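Local structure of prolyl endopeptidase (Myxococcus xanthus, 2BKL) at residues Phe381-Phe384 / Thr385-Arg388; Lys392-Val395 / Ser396-Lys399. The protein is a serine endopeptidase that probably cuts oligopeptides after proline and, less readily, after alanine. All coordinates share one frame; numbering follows the deposited sequence.

Interaction 1. Residues Phe381-Phe384 / Thr385-Arg388; sequences FTSF and TTPR
Ser383 and Thr386 face each other across a tight reversal, and hydroxyl chemistry dominates their meeting. Ser383 OG lies 2.8 Å from Thr386 OG1, a hydrogen bond in which either may be the donor. With chi1 at 82°, Ser383 OG sits between its own backbone N and carbonyl carbon, where it also accepts from Thr385 N at 3.2 Å, the geometry of an ST turn; Thr385 OG1 adds a weak bond to the same oxygen.

Among backbone bonds, Ser383 N donates to Thr386 O at 3.1 Å, whereas the return bond from Thr386 N to Ser383 O is weak. Phe384 and Thr385, with backbone angles near those of a type I turn, form the bend.

Apolar contacts flank these bonds. Thr382 CG2 lies beside Arg388 CG, the two side chains pointing the same way, while Thr382 OG1 bonds to Ala462 O. Thr386 CG2 approaches the edge of the Phe381 ring near CE2, at 4.2 Å.

The serine oxygen thus joins side-chain hydroxyls to a backbone N-H, so side-chain hydroxyls supplement an uneven pair of backbone bonds in closing this beta hairpin.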
ATOM      1  N   PHE A 381      15.723   8.779  -0.531  1.00 10.35           N
ATOM      2  CA  PHE A 381      16.212   8.050  -1.690  1.00  9.92           C
ATOM      3  C   PHE A 381      16.556   6.610  -1.342  1.00  9.98           C
ATOM      4  O   PHE A 381      17.190   6.341  -0.325  1.00 10.21           O
ATOM      5  CB  PHE A 381      17.430   8.748  -2.268  1.00 10.87           C
ATOM      6  CG  PHE A 381      18.012   8.032  -3.440  1.00  9.54           C
ATOM      7  CD1 PHE A 381      17.494   8.244  -4.708  1.00 10.96           C
ATOM      8  CD2 PHE A 381      19.060   7.152  -3.269  1.00 11.37           C
ATOM      9  CE1 PHE A 381      17.997   7.584  -5.785  1.00 10.34           C
ATOM     10  CE2 PHE A 381      19.565   6.475  -4.329  1.00 12.03           C
ATOM     11  CZ  PHE A 381      19.051   6.688  -5.596  1.00 10.28           C
ATOM     12  N   THR A 382      16.112   5.672  -2.161  1.00 10.90           N
ATOM     13  CA  THR A 382      16.479   4.260  -2.012  1.00 10.18           C
ATOM     14  C   THR A 382      16.775   3.714  -3.393  1.00  8.76           C
ATOM     15  O   THR A 382      16.422   4.285  -4.398  1.00  9.69           O
ATOM     16  CB  THR A 382      15.372   3.365  -1.389  1.00 13.43           C
ATOM     17  OG1 THR A 382      14.166   3.451  -2.199  1.00 15.39           O
ATOM     18  CG2 THR A 382      14.942   3.859  -0.043  1.00 17.03           C
ATOM     19  N   SER A 383      17.372   2.539  -3.431  1.00  8.66           N
ATOM     20  CA  SER A 383      17.405   1.745  -4.666  1.00 10.77           C
ATOM     21  C   SER A 383      17.317   0.298  -4.262  1.00  9.41           C
ATOM     22  O   SER A 383      17.311  -0.030  -3.085  1.00  9.47           O
ATOM     23  CB  SER A 383      18.684   1.998  -5.499  1.00 10.87           C
ATOM     24  OG  SER A 383      19.799   1.248  -5.036  1.00 15.12           O
ATOM     25  N   PHE A 384      17.200  -0.596  -5.236  1.00  8.97           N
ATOM     26  CA  PHE A 384      17.113  -2.011  -4.917  1.00 11.81           C
ATOM     27  C   PHE A 384      18.333  -2.508  -4.144  1.00 14.14           C
ATOM     28  O   PHE A 384      18.230  -3.521  -3.438  1.00 16.67           O
ATOM     29  CB  PHE A 384      16.917  -2.876  -6.180  1.00 11.23           C
ATOM     30  CG  PHE A 384      15.534  -2.817  -6.749  1.00 11.92           C
ATOM     31  CD1 PHE A 384      14.455  -3.403  -6.101  1.00 13.04           C
ATOM     32  CD2 PHE A 384      15.302  -2.168  -7.945  1.00 11.81           C
ATOM     33  CE1 PHE A 384      13.168  -3.315  -6.662  1.00 12.75           C
ATOM     34  CE2 PHE A 384      14.041  -2.067  -8.496  1.00 13.13           C
ATOM     35  CZ  PHE A 384      12.970  -2.638  -7.859  1.00 12.84           C
ATOM     36  N   THR A 385      19.460  -1.813  -4.297  1.00 14.85           N
ATOM     37  CA  THR A 385      20.704  -2.128  -3.585  1.00 17.89           C
ATOM     38  C   THR A 385      21.229  -1.028  -2.621  1.00 19.32           C
ATOM     39  O   THR A 385      22.333  -1.156  -2.074  1.00 22.39           O
ATOM     40  CB  THR A 385      21.795  -2.453  -4.625  1.00 20.11           C
ATOM     41  OG1 THR A 385      22.099  -1.291  -5.394  1.00 22.94           O
ATOM     42  CG2 THR A 385      21.298  -3.453  -5.648  1.00 22.53           C
ATOM     43  N   THR A 386      20.441   0.020  -2.395  1.00 16.02           N
ATOM     44  CA  THR A 386      20.822   1.199  -1.580  1.00 18.11           C
ATOM     45  C   THR A 386      19.814   1.373  -0.449  1.00 15.26           C
ATOM     46  O   THR A 386      18.681   1.792  -0.694  1.00 15.50           O
ATOM     47  CB  THR A 386      20.797   2.525  -2.417  1.00 17.20           C
ATOM     48  OG1 THR A 386      21.741   2.476  -3.480  1.00 25.07           O
ATOM     49  CG2 THR A 386      21.274   3.718  -1.588  1.00 22.79           C
ATOM     50  N   PRO A 387      20.203   1.099   0.789  1.00 13.97           N
ATOM     51  CA  PRO A 387      19.331   1.410   1.926  1.00 11.92           C
ATOM     52  C   PRO A 387      18.913   2.889   1.996  1.00 11.53           C
ATOM     53  O   PRO A 387      19.635   3.733   1.468  1.00 11.48           O
ATOM     54  CB  PRO A 387      20.199   1.005   3.145  1.00 12.66           C
ATOM     55  CG  PRO A 387      21.120   0.008   2.615  1.00 14.89           C
ATOM     56  CD  PRO A 387      21.444   0.441   1.227  1.00 13.74           C
ATOM     57  N   ARG A 388      17.792   3.195   2.655  1.00 12.31           N
ATOM     58  CA  ARG A 388      17.239   4.544   2.705  1.00 15.11           C
ATOM     59  C   ARG A 388      18.253   5.577   3.119  1.00 11.73           C
ATOM     60  O   ARG A 388      18.946   5.433   4.109  1.00 11.79           O
ATOM     61  CB  ARG A 388      16.059   4.635   3.695  1.00 19.11           C
ATOM     62  CG  ARG A 388      14.740   4.153   3.165  1.00 25.25           C
ATOM     63  CD  ARG A 388      13.709   3.876   4.257  1.00 25.98           C
ATOM     64  NE  ARG A 388      13.532   4.978   5.202  1.00 29.34           N
ATOM     65  CZ  ARG A 388      12.553   5.891   5.140  1.00 29.34           C
ATOM     66  NH1 ARG A 388      11.630   5.844   4.183  1.00 30.43           N
ATOM     67  NH2 ARG A 388      12.485   6.858   6.058  1.00 28.29           N
TER

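Interaction 2. Residues Lys392-Val395 / Ser396-Lys399; sequences KTSV and STGK
Rotation about the first side-chain bond of Ser394 (chi1 164°) swings OG opposite its backbone N and out towards Thr397, whose own OG1, held between backbone N and carbonyl carbon (chi1 74°), turns back towards the serine. Ser394 OG accepts from Thr397 N at 3.1 Å in a fairly straight bond, and Thr397 OG1 lies 3.3 Å from Ser394 CB. Thr397 OG1 in turn accepts from Lys399 N at 3.2 Å, which makes an ST turn at the far end of the bend.

The backbone closes around this pair. Gly398 N donates to Ser394 O at 2.9 Å, four residues back. Ser394 N donates to Lys399 O, also at 2.9 Å, and Thr393 CA brings a CA-H...O contact of 3.0 Å to that same oxygen. This is the turn of a beta hairpin with a four-residue loop, Val395-Gly398: three residues of helical type, then a left-handed glycine (phi 85°), a conformation in which any side chain would collide with the carbonyl oxygen of Thr397, so glycine suits it.

A second shell fixes the hydroxyls: Asp375 takes Ser394 OG on OD2 and Ser396 OG on OD1, so one carboxylate grips two residues of the bend. With an alanine here in place of Ser394, Thr397 N would probably be left without its acceptor and Asp375 OD2 without this mate.

The bend carries strand 386-394 into strand 400-405 of a propeller blade. Thr393 OG1 bonds to Ala377 O on the adjoining strand 376-383, Val395 rests on Ala377 there, and Lys392 packs beside Trp403 on strand 400-405.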
ATOM      1  N   LYS A 392      18.625  16.543   3.265  1.00  9.01           N
ATOM      2  CA  LYS A 392      18.063  17.812   3.676  1.00 10.51           C
ATOM      3  C   LYS A 392      18.492  18.825   2.624  1.00 10.89           C
ATOM      4  O   LYS A 392      19.679  18.961   2.313  1.00 10.95           O
ATOM      5  CB  LYS A 392      18.569  18.207   5.060  1.00 11.57           C
ATOM      6  CG  LYS A 392      18.063  19.563   5.552  1.00 14.68           C
ATOM      7  CD  LYS A 392      18.570  19.870   6.961  1.00 17.44           C
ATOM      8  CE  LYS A 392      18.522  21.335   7.278  1.00 20.76           C
ATOM      9  NZ  LYS A 392      19.308  21.653   8.496  1.00 23.28           N
ATOM     10  N   THR A 393      17.520  19.532   2.064  1.00  9.20           N
ATOM     11  CA  THR A 393      17.784  20.459   0.983  1.00  9.86           C
ATOM     12  C   THR A 393      17.214  21.828   1.304  1.00  9.88           C
ATOM     13  O   THR A 393      16.275  21.949   2.078  1.00 11.91           O
ATOM     14  CB  THR A 393      17.189  19.956  -0.355  1.00 12.55           C
ATOM     15  OG1 THR A 393      15.758  20.153  -0.370  1.00 13.76           O
ATOM     16  CG2 THR A 393      17.341  18.467  -0.550  1.00 15.34           C
ATOM     17  N   SER A 394      17.805  22.854   0.711  1.00  7.97           N
ATOM     18  CA  SER A 394      17.238  24.182   0.727  1.00  8.05           C
ATOM     19  C   SER A 394      16.413  24.386  -0.534  1.00  9.06           C
ATOM     20  O   SER A 394      16.878  24.209  -1.641  1.00  8.89           O
ATOM     21  CB  SER A 394      18.345  25.240   0.762  1.00 10.60           C
ATOM     22  OG  SER A 394      17.822  26.518   0.410  1.00 11.98           O
ATOM     23  N   VAL A 395      15.164  24.766  -0.358  1.00 10.12           N
ATOM     24  CA  VAL A 395      14.293  24.988  -1.489  1.00 10.09           C
ATOM     25  C   VAL A 395      14.761  26.201  -2.284  1.00 10.89           C
ATOM     26  O   VAL A 395      14.752  26.182  -3.518  1.00 11.59           O
ATOM     27  CB  VAL A 395      12.821  25.171  -1.045  1.00  9.95           C
ATOM     28  CG1 VAL A 395      11.934  25.487  -2.241  1.00 11.67           C
ATOM     29  CG2 VAL A 395      12.307  23.920  -0.368  1.00 10.85           C
ATOM     30  N   SER A 396      15.153  27.252  -1.579  1.00 11.81           N
ATOM     31  CA  SER A 396      15.545  28.502  -2.223  1.00 12.87           C
ATOM     32  C   SER A 396      16.868  28.416  -2.996  1.00 13.63           C
ATOM     33  O   SER A 396      16.968  29.021  -4.045  1.00 14.50           O
ATOM     34  CB  SER A 396      15.585  29.648  -1.222  1.00 14.00           C
ATOM     35  OG  SER A 396      16.519  29.434  -0.209  1.00 16.22           O
ATOM     36  N   THR A 397      17.854  27.653  -2.505  1.00 11.99           N
ATOM     37  CA  THR A 397      19.182  27.593  -3.151  1.00 11.41           C
ATOM     38  C   THR A 397      19.521  26.279  -3.856  1.00 11.08           C
ATOM     39  O   THR A 397      20.438  26.234  -4.686  1.00 12.38           O
ATOM     40  CB  THR A 397      20.313  27.865  -2.151  1.00 13.07           C
ATOM     41  OG1 THR A 397      20.507  26.739  -1.291  1.00 13.95           O
ATOM     42  CG2 THR A 397      20.020  29.073  -1.230  1.00 12.60           C
ATOM     43  N   GLY A 398      18.868  25.189  -3.475  1.00  9.70           N
ATOM     44  CA  GLY A 398      19.186  23.869  -3.991  1.00  9.50           C
ATOM     45  C   GLY A 398      20.309  23.132  -3.297  1.00 10.92           C
ATOM     46  O   GLY A 398      20.647  22.001  -3.677  1.00 12.68           O
ATOM     47  N   LYS A 399      20.912  23.736  -2.283  1.00 10.63           N
ATOM     48  CA  LYS A 399      21.892  23.014  -1.464  1.00 12.80           C
ATOM     49  C   LYS A 399      21.277  21.715  -0.954  1.00 12.72           C
ATOM     50  O   LYS A 399      20.126  21.681  -0.539  1.00 10.97           O
ATOM     51  CB  LYS A 399      22.322  23.882  -0.273  1.00 17.76           C
ATOM     52  CG  LYS A 399      23.237  23.195   0.755  1.00 19.59           C
ATOM     53  CD  LYS A 399      23.635  24.128   1.898  1.00 22.70           C
ATOM     54  CE  LYS A 399      22.501  24.326   2.887  1.00 22.71           C
ATOM     55  NZ  LYS A 399      22.801  25.398   3.893  1.00 26.63           N
TER

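In the fold
Read from the N terminus, the two contacts come in series along one antiparallel blade of the beta-propeller. Interaction 1 closes the turn from strand 376-383 into strand 386-394; interaction 2 then closes the bend from that strand into strand 400-405. They neither nest nor cross, and their centres are about 22 Å apart, at the two ends of strand 386-394. Their settings differ. Around interaction 1, Phe384 meets Phe433, Tyr478 and Val480 on the large mixed sheet of the alpha/beta-hydrolase domain, so that turn joins propeller to catalytic domain. Interaction 2 lies farther from the chain's centre and, through a hydrogen bond between Val395 O and Arg355 on strand 353-356, also touches the preceding blade.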